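Histidine acid phosphatase (Hafnia alvei, PDB 4ARU) belongs to branch 2 of the histidine phosphatase superfamily, whose members combine an alpha/beta domain built on a central mixed sheet with a largely helical part. Local coordinates at residues 38-43 against 230-235; 273-278 against 311-316. All coordinates share one frame; numbering follows the deposited sequence.

Interaction 1 (38-43 against 230-235); sequences QWPEWP and QGMPKV
Met232, in one of the two conformers modelled for it, lays its thioether over a face of the Trp42 indole, a Met-aromatic contact that joins two surface loops, 38-43 and 230-235. The methyl leads: CE lies 3.3 Å from the centroid of the five-membered ring of Trp42, a CH-pi approach only 14° off the ring normal. The sulfur stands further back, with SD 4.5 Å from that centroid. The short approach holds for the conformer described, and its detail is to that extent uncertain. The chain of Met232 runs extended beyond CG, crossing the indole nearly at a right angle, and SD also meets CG of Pro40 at 4.1 Å.

Gln230 meets the far end of the six-membered ring: its CG comes obliquely to within 3.6 Å of Trp42 CZ3. At the edge of the contact, Pro43 CG lies 3.9 Å from Gln230 NE2. Outside the two loops, Trp42 also packs on Ala23 and Pro24. Gly231, with positive phi, closes helix 213-229 in a Schellman motif and turns the chain between Gln230 and Met232. The chain of Gln230 bends at chi2 (63°), and its OE1 is hydrogen-bonded to Thr50 OG1, which ties down the amide.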
# COMPACT_ATOMS: atom_id res chain seq x y z
N GLN A 38 -26.51 10.69 -3.05
CA GLN A 38 -25.94 10.26 -4.32
C GLN A 38 -24.43 10.37 -4.23
O GLN A 38 -23.92 11.42 -3.84
CB GLN A 38 -26.44 11.14 -5.46
CG GLN A 38 -27.96 11.21 -5.51
CD GLN A 38 -28.68 9.86 -5.34
OE1 GLN A 38 -29.49 9.68 -4.40
NE2 GLN A 38 -28.40 8.93 -6.24
N TRP A 39 -23.74 9.30 -4.62
CA TRP A 39 -22.32 9.35 -4.69
C TRP A 39 -21.83 10.35 -5.76
O TRP A 39 -22.37 10.39 -6.85
CB TRP A 39 -21.76 7.95 -4.96
CG TRP A 39 -21.91 7.01 -3.80
CD1 TRP A 39 -22.93 6.09 -3.61
CD2 TRP A 39 -21.00 6.83 -2.72
NE1 TRP A 39 -22.69 5.38 -2.45
CE2 TRP A 39 -21.53 5.84 -1.87
CE3 TRP A 39 -19.81 7.46 -2.36
CZ2 TRP A 39 -20.88 5.43 -0.72
CZ3 TRP A 39 -19.18 7.07 -1.21
CH2 TRP A 39 -19.69 6.04 -0.40
N PRO A 40 -20.80 11.12 -5.43
CA PRO A 40 -20.35 12.15 -6.38
C PRO A 40 -19.66 11.52 -7.60
O PRO A 40 -19.02 10.47 -7.49
CB PRO A 40 -19.40 13.01 -5.54
CG PRO A 40 -18.97 12.14 -4.43
CD PRO A 40 -20.21 11.34 -4.10
N GLU A 41 -19.81 12.14 -8.76
CA GLU A 41 -19.15 11.65 -9.97
C GLU A 41 -17.69 12.05 -9.97
O GLU A 41 -17.34 13.21 -9.71
CB GLU A 41 -19.86 12.11 -11.25
CG GLU A 41 -21.02 11.20 -11.70
CD GLU A 41 -20.56 9.82 -12.23
OE1 GLU A 41 -20.36 8.86 -11.43
OE2 GLU A 41 -20.42 9.68 -13.48
N TRP A 42 -16.82 11.07 -10.29
CA TRP A 42 -15.38 11.32 -10.44
C TRP A 42 -15.07 11.75 -11.88
O TRP A 42 -15.85 11.49 -12.81
CB TRP A 42 -14.61 10.05 -10.07
CG TRP A 42 -14.54 9.91 -8.60
CD1 TRP A 42 -15.58 9.58 -7.73
CD2 TRP A 42 -13.40 10.10 -7.78
NE1 TRP A 42 -15.13 9.57 -6.45
CE2 TRP A 42 -13.80 9.89 -6.44
CE3 TRP A 42 -12.07 10.40 -8.05
CZ2 TRP A 42 -12.90 10.00 -5.39
CZ3 TRP A 42 -11.19 10.52 -6.99
CH2 TRP A 42 -11.61 10.34 -5.69
N PRO A 43 -13.92 12.41 -12.08
CA PRO A 43 -13.63 12.99 -13.39
C PRO A 43 -12.86 12.04 -14.31
O PRO A 43 -12.43 12.46 -15.38
CB PRO A 43 -12.77 14.19 -13.03
CG PRO A 43 -12.02 13.71 -11.86
CD PRO A 43 -13.02 12.94 -11.04
N GLN A 230 -8.69 13.98 -3.23
CA GLN A 230 -9.00 14.48 -4.55
C GLN A 230 -9.47 15.94 -4.50
O GLN A 230 -9.64 16.62 -5.54
CB GLN A 230 -10.06 13.56 -5.17
CG GLN A 230 -10.59 14.00 -6.53
CD GLN A 230 -9.54 14.02 -7.62
OE1 GLN A 230 -8.48 13.45 -7.47
NE2 GLN A 230 -9.86 14.66 -8.73
N GLY A 231 -9.72 16.44 -3.29
CA GLY A 231 -10.22 17.77 -3.14
C GLY A 231 -11.63 18.00 -3.61
O GLY A 231 -12.04 19.13 -3.95
N MET A 232 -12.46 16.96 -3.53
CA MET A 232 -13.86 17.13 -3.89
C MET A 232 -14.50 18.12 -2.94
O MET A 232 -14.14 18.18 -1.76
CB MET A 232 -14.58 15.83 -3.81
CG MET A 232 -14.03 14.86 -4.78
SD MET A 232 -15.23 13.62 -5.08
CE MET A 232 -14.61 13.06 -6.65
N PRO A 233 -15.44 18.94 -3.44
CA PRO A 233 -16.08 19.97 -2.61
C PRO A 233 -16.97 19.38 -1.54
O PRO A 233 -17.05 19.97 -0.45
CB PRO A 233 -16.88 20.79 -3.63
CG PRO A 233 -17.15 19.86 -4.76
CD PRO A 233 -15.93 18.97 -4.83
N LYS A 234 -17.55 18.19 -1.80
CA LYS A 234 -18.29 17.47 -0.77
C LYS A 234 -17.76 16.07 -0.56
O LYS A 234 -17.82 15.20 -1.46
CB LYS A 234 -19.79 17.42 -1.12
CG LYS A 234 -20.49 18.75 -0.97
CD LYS A 234 -20.50 19.18 0.49
CE LYS A 234 -21.40 20.37 0.77
NZ LYS A 234 -21.24 20.73 2.22
N VAL A 235 -17.20 15.85 0.63
CA VAL A 235 -16.67 14.56 1.06
C VAL A 235 -17.69 13.94 1.98
O VAL A 235 -18.13 14.56 2.95
CB VAL A 235 -15.33 14.74 1.81
CG1 VAL A 235 -14.87 13.43 2.42
CG2 VAL A 235 -14.28 15.31 0.86

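Interaction 2 (273-278 against 311-316); sequences PLLQTI and ANISGM
Leu275 and Ile313 bury the most surface here, 73 Å² each, where two helices pack steeply across one another: 264-282 and 307-317, the latter following strand 300-305 of the central sheet. The short segments 273-278 and 311-316 cross at -74° with their axes 10.2 Å apart, so the contact is concentrated around a few side chains, all of them apolar.

The end of Ile313 does the touching. Its CD1 settles against helix 264-282 beside the backbone, 3.7 Å from both N and CB of Leu275, with Leu274 CB at 4.1 Å and Ile278 CD1 more distant. With CG1 anti to the carbonyl carbon (chi1 -66°), the branch that carries CD1 is directed at helix 264-282, and the second torsion sets where CD1 ends. Leu275 answers from the opposite helix, its CD1 branch 4.0 Å from Ile313 CD1.

Its other branch serves Met316, one turn further along helix 307-317. There the two side chains meet tip to tip, and Met316 bends at chi3 (78°) to bring its methyl CE to 3.6 Å from Leu275 CD2. The sulfur follows close behind. Val402 and Ser405 of helix 395-405 also touch Leu275, and Ser405 touches Met316 too, so a third helix flanks this end of the crossing.

Polar side chains on both helices turn to their own backbones or to other neighbours. Ser314 OG bonds to Ala311 O and also to Arg262 NE, whereas Pro273 O receives Thr277 OG1 and Thr277 N from opposite faces of its carbonyl plane, the hydroxyl at 2.9 Å.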
# COMPACT_ATOMS: atom_id res chain seq x y z
N PRO A 273 6.72 -13.10 -4.30
CA PRO A 273 7.52 -12.51 -5.37
C PRO A 273 8.05 -11.14 -5.06
O PRO A 273 9.23 -10.85 -5.37
CB PRO A 273 6.55 -12.52 -6.56
CG PRO A 273 5.76 -13.79 -6.31
CD PRO A 273 5.50 -13.74 -4.80
N LEU A 274 7.25 -10.29 -4.49
CA LEU A 274 7.72 -8.96 -4.20
C LEU A 274 8.80 -8.95 -3.15
O LEU A 274 9.80 -8.22 -3.26
CB LEU A 274 6.57 -8.02 -3.81
CG LEU A 274 5.79 -7.32 -4.92
CD1 LEU A 274 4.53 -6.68 -4.36
CD2 LEU A 274 6.70 -6.29 -5.58
N LEU A 275 8.61 -9.72 -2.09
CA LEU A 275 9.62 -9.72 -1.03
C LEU A 275 10.94 -10.27 -1.58
O LEU A 275 12.02 -9.72 -1.26
CB LEU A 275 9.17 -10.47 0.22
CG LEU A 275 10.11 -10.30 1.43
CD1 LEU A 275 10.14 -8.88 1.87
CD2 LEU A 275 9.63 -11.20 2.56
N GLN A 276 10.89 -11.33 -2.38
CA GLN A 276 12.12 -11.84 -2.95
C GLN A 276 12.80 -10.78 -3.84
O GLN A 276 14.03 -10.63 -3.82
CB GLN A 276 11.84 -13.12 -3.78
CG GLN A 276 13.02 -13.95 -4.18
CD GLN A 276 13.40 -14.97 -3.14
OE1 GLN A 276 12.94 -14.96 -1.94
NE2 GLN A 276 14.21 -15.88 -3.56
N THR A 277 12.01 -10.11 -4.66
CA THR A 277 12.52 -9.07 -5.55
C THR A 277 13.18 -7.92 -4.77
O THR A 277 14.29 -7.48 -5.10
CB THR A 277 11.39 -8.56 -6.44
OG1 THR A 277 10.98 -9.64 -7.28
CG2 THR A 277 11.80 -7.43 -7.36
N ILE A 278 12.51 -7.48 -3.73
CA ILE A 278 13.04 -6.41 -2.87
C ILE A 278 14.34 -6.83 -2.21
O ILE A 278 15.37 -6.12 -2.27
CB ILE A 278 11.99 -6.01 -1.80
CG1 ILE A 278 10.83 -5.30 -2.47
CG2 ILE A 278 12.62 -5.11 -0.73
CD1 ILE A 278 9.58 -5.17 -1.65
N ALA A 311 0.60 -4.10 2.44
CA ALA A 311 0.10 -4.84 3.62
C ALA A 311 0.66 -6.25 3.64
O ALA A 311 1.04 -6.76 4.71
CB ALA A 311 -1.41 -4.84 3.64
N ASN A 312 0.74 -6.90 2.48
CA ASN A 312 1.33 -8.24 2.45
C ASN A 312 2.78 -8.24 2.95
O ASN A 312 3.18 -9.07 3.73
CB ASN A 312 1.35 -8.81 1.03
CG ASN A 312 -0.02 -9.08 0.41
OD1 ASN A 312 -0.11 -9.12 -0.84
ND2 ASN A 312 -1.05 -9.34 1.20
N ILE A 313 3.56 -7.29 2.46
CA ILE A 313 4.98 -7.20 2.84
C ILE A 313 5.08 -6.91 4.32
O ILE A 313 5.91 -7.50 5.01
CB ILE A 313 5.71 -6.15 1.98
CG1 ILE A 313 5.75 -6.62 0.53
CG2 ILE A 313 7.08 -5.81 2.57
CD1 ILE A 313 6.56 -7.84 0.29
N SER A 314 4.22 -6.03 4.82
CA SER A 314 4.21 -5.75 6.25
C SER A 314 3.91 -7.01 7.06
O SER A 314 4.54 -7.23 8.07
CB SER A 314 3.30 -4.58 6.53
OG SER A 314 2.01 -4.96 6.66
N GLY A 315 2.96 -7.83 6.65
CA GLY A 315 2.65 -9.05 7.36
C GLY A 315 3.79 -10.05 7.33
O GLY A 315 4.09 -10.70 8.35
N MET A 316 4.45 -10.19 6.18
CA MET A 316 5.57 -11.13 6.05
C MET A 316 6.74 -10.76 6.96
O MET A 316 7.36 -11.65 7.54
CB MET A 316 6.07 -11.22 4.61
CG MET A 316 5.06 -11.80 3.67
SD MET A 316 5.69 -11.90 1.98
CE MET A 316 6.70 -13.31 2.09

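The two contacts illustrate how chemistry follows location within one chain. Interaction 1 lies at the surface and joins loops, with no regular helix or strand in either segment; interaction 2 is buried and joins two helices. No hydrogen bond crosses either contact. At 38-43 against 230-235 an indole takes a methionine methyl over one face and a glutamine chain obliquely at its six-membered ring, whereas at 273-278 against 311-316 aliphatic branches and a thioether touch without any ring. Methionine sulfur thus appears in both, over an indole in one and against leucine in the other. The centres of interaction 1 and interaction 2 are about 33 Å apart, on opposite sides of the chain's centre, and the two share no helix or loop.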